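Local coordinates for hypothetical protein ST1444 (Sulfolobus tokodaii, PDB 2EO0), which probably resolves Holliday junctions during genetic recombination, acting as a magnesium-dependent endonuclease that introduces paired nicks in opposing strands of four-way DNA junctions, at residues I68-E73 against D105-T110. Sequence-based numbering, arbitrary orientation.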
loop_
_atom_site.group_PDB
_atom_site.type_symbol
_atom_site.label_atom_id
_atom_site.label_comp_id
_atom_site.label_asym_id
_atom_site.label_seq_id
_atom_site.Cartn_x
_atom_site.Cartn_y
_atom_site.Cartn_z
ATOM N N ILE A 68 -24.641 2.206 -11.430
ATOM C CA ILE A 68 -24.044 1.968 -10.122
ATOM C C ILE A 68 -23.690 3.343 -9.580
ATOM O O ILE A 68 -22.983 4.109 -10.235
ATOM C CB ILE A 68 -22.732 1.183 -10.205
ATOM C CG1 ILE A 68 -22.950 -0.119 -10.970
ATOM C CG2 ILE A 68 -22.203 0.935 -8.801
ATOM C CD1 ILE A 68 -21.682 -0.951 -11.149
ATOM N N TYR A 69 -24.162 3.641 -8.377
ATOM C CA TYR A 69 -23.923 4.931 -7.760
ATOM C C TYR A 69 -22.964 4.848 -6.598
ATOM O O TYR A 69 -23.050 3.949 -5.774
ATOM C CB TYR A 69 -25.247 5.509 -7.259
ATOM C CG TYR A 69 -26.105 6.103 -8.349
ATOM C CD1 TYR A 69 -25.858 7.392 -8.830
ATOM C CD2 TYR A 69 -27.158 5.381 -8.911
ATOM C CE1 TYR A 69 -26.644 7.952 -9.850
ATOM C CE2 TYR A 69 -27.952 5.929 -9.932
ATOM C CZ TYR A 69 -27.687 7.215 -10.395
ATOM O OH TYR A 69 -28.464 7.773 -11.392
ATOM N N ILE A 70 -22.039 5.795 -6.538
ATOM C CA ILE A 70 -21.115 5.852 -5.425
ATOM C C ILE A 70 -21.207 7.262 -4.851
ATOM O O ILE A 70 -21.141 8.245 -5.580
ATOM C CB ILE A 70 -19.700 5.544 -5.875
ATOM C CG1 ILE A 70 -18.756 5.597 -4.675
ATOM C CG2 ILE A 70 -19.294 6.519 -6.953
ATOM C CD1 ILE A 70 -17.394 5.016 -4.945
ATOM N N GLU A 71 -21.401 7.333 -3.539
ATOM C CA GLU A 71 -21.550 8.586 -2.796
ATOM C C GLU A 71 -20.388 9.567 -2.946
ATOM O O GLU A 71 -19.209 9.203 -2.824
ATOM C CB GLU A 71 -21.787 8.256 -1.320
ATOM C CG GLU A 71 -22.226 9.417 -0.447
ATOM C CD GLU A 71 -21.063 10.226 0.068
ATOM O OE1 GLU A 71 -20.110 9.622 0.597
ATOM O OE2 GLU A 71 -21.104 11.463 -0.041
ATOM N N LYS A 72 -20.756 10.819 -3.194
ATOM C CA LYS A 72 -19.827 11.921 -3.410
ATOM C C LYS A 72 -18.620 12.025 -2.469
ATOM O O LYS A 72 -17.462 11.986 -2.918
ATOM C CB LYS A 72 -20.619 13.225 -3.378
ATOM C CG LYS A 72 -19.819 14.493 -3.527
ATOM C CD LYS A 72 -20.671 15.680 -3.096
ATOM C CE LYS A 72 -19.953 17.013 -3.304
ATOM N NZ LYS A 72 -18.695 17.137 -2.490
ATOM N N GLU A 73 -18.892 12.174 -1.174
ATOM C CA GLU A 73 -17.846 12.321 -0.178
ATOM C C GLU A 73 -16.940 11.110 -0.073
ATOM O O GLU A 73 -15.739 11.252 0.138
ATOM C CB GLU A 73 -18.458 12.653 1.188
ATOM C CG GLU A 73 -18.635 14.159 1.412
ATOM C CD GLU A 73 -19.421 14.523 2.675
ATOM O OE1 GLU A 73 -19.329 13.826 3.716
ATOM O OE2 GLU A 73 -20.123 15.549 2.625
ATOM N N ASP A 105 -11.628 6.138 -12.680
ATOM C CA ASP A 105 -11.792 7.317 -13.530
ATOM C C ASP A 105 -12.991 7.225 -14.461
ATOM O O ASP A 105 -13.364 8.208 -15.089
ATOM C CB ASP A 105 -10.543 7.541 -14.381
ATOM C CG ASP A 105 -9.348 7.926 -13.556
ATOM O OD1 ASP A 105 -9.558 8.528 -12.468
ATOM O OD2 ASP A 105 -8.202 7.648 -14.003
ATOM N N MET A 106 -13.581 6.042 -14.560
ATOM C CA MET A 106 -14.740 5.852 -15.424
ATOM C C MET A 106 -16.020 6.364 -14.770
ATOM O O MET A 106 -17.036 6.535 -15.438
ATOM C CB MET A 106 -14.903 4.375 -15.786
ATOM C CG MET A 106 -13.721 3.781 -16.549
ATOM S SD MET A 106 -13.611 4.317 -18.277
ATOM C CE MET A 106 -14.176 2.772 -19.083
ATOM N N LEU A 107 -15.987 6.594 -13.465
ATOM C CA LEU A 107 -17.169 7.110 -12.784
ATOM C C LEU A 107 -17.339 8.600 -13.126
ATOM O O LEU A 107 -16.430 9.399 -12.884
ATOM C CB LEU A 107 -17.024 6.965 -11.263
ATOM C CG LEU A 107 -16.939 5.587 -10.611
ATOM C CD1 LEU A 107 -16.414 5.769 -9.205
ATOM C CD2 LEU A 107 -18.307 4.903 -10.585
ATOM N N ARG A 108 -18.487 8.973 -13.689
ATOM C CA ARG A 108 -18.745 10.382 -14.007
ATOM C C ARG A 108 -19.646 10.981 -12.921
ATOM O O ARG A 108 -20.588 10.336 -12.433
ATOM C CB ARG A 108 -19.426 10.536 -15.379
ATOM C CG ARG A 108 -18.501 10.510 -16.602
ATOM C CD ARG A 108 -17.991 9.104 -16.929
ATOM N NE ARG A 108 -17.351 9.021 -18.248
ATOM C CZ ARG A 108 -17.032 7.879 -18.862
ATOM N NH1 ARG A 108 -17.292 6.710 -18.283
ATOM N NH2 ARG A 108 -16.454 7.902 -20.061
ATOM N N GLN A 109 -19.359 12.214 -12.533
ATOM C CA GLN A 109 -20.157 12.851 -11.503
ATOM C C GLN A 109 -21.551 13.137 -12.024
ATOM O O GLN A 109 -21.705 13.691 -13.110
ATOM C CB GLN A 109 -19.493 14.143 -11.053
ATOM C CG GLN A 109 -20.193 14.857 -9.916
ATOM C CD GLN A 109 -19.362 16.013 -9.385
ATOM O OE1 GLN A 109 -18.770 16.775 -10.161
ATOM N NE2 GLN A 109 -19.318 16.157 -8.059
ATOM N N THR A 110 -22.562 12.744 -11.252
ATOM C CA THR A 110 -23.964 12.961 -11.626
ATOM C C THR A 110 -24.391 14.403 -11.343
ATOM O O THR A 110 -23.714 15.154 -10.618
ATOM C CB THR A 110 -24.938 12.035 -10.832
ATOM O OG1 THR A 110 -25.162 12.578 -9.523
ATOM C CG2 THR A 110 -24.361 10.632 -10.686
#
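Ile70 and Leu107 meet through their methyl groups. CG2 of Ile70 lies 3.7 Å from CD1 of Leu107, and the same Ile70 CG2 is 4.1 Å from Leu107 CD2, so the branch sits against both ends of the leucine fork. The two side chains cross at about a right angle. Tyr69 makes the second contact, with Thr110. The methyl CG2 of Thr110 comes to the edge of the ring, near its plane, 3.6 Å from Tyr69 CE1. A chi1 of 80° sets Thr110 CG2 anti to the carbonyl carbon, and this places the methyl at the ring edge. OG1 takes weak hydrogen bonds with the backbone N atoms of Gly113 and Asn114. No hydrogen bond joins the two segments directly. Strands 68-70 and 108-109 are the outer strands of a small antiparallel sheet, and strand 115-117 runs between them. Backbone hydrogen bonds pair Ile68 with Ile117, Ile70 with Tyr115 and Arg108 with Ala116. This sheet is separate from the mixed sheet of the Hjc resolvase, a PDDEXK-clan nuclease. Ile70 also touches Phe104, and Leu107 packs on Leu91 of the mixed sheet. The Ile70 side chain is about 5 Å from that of Glu58, a probable magnesium ligand. Past the strand, Glu71 N-caps helix 72-85: its OE2 accepts from Glu73 N at 2.6 Å, the N-H approaching from above the carboxylate plane.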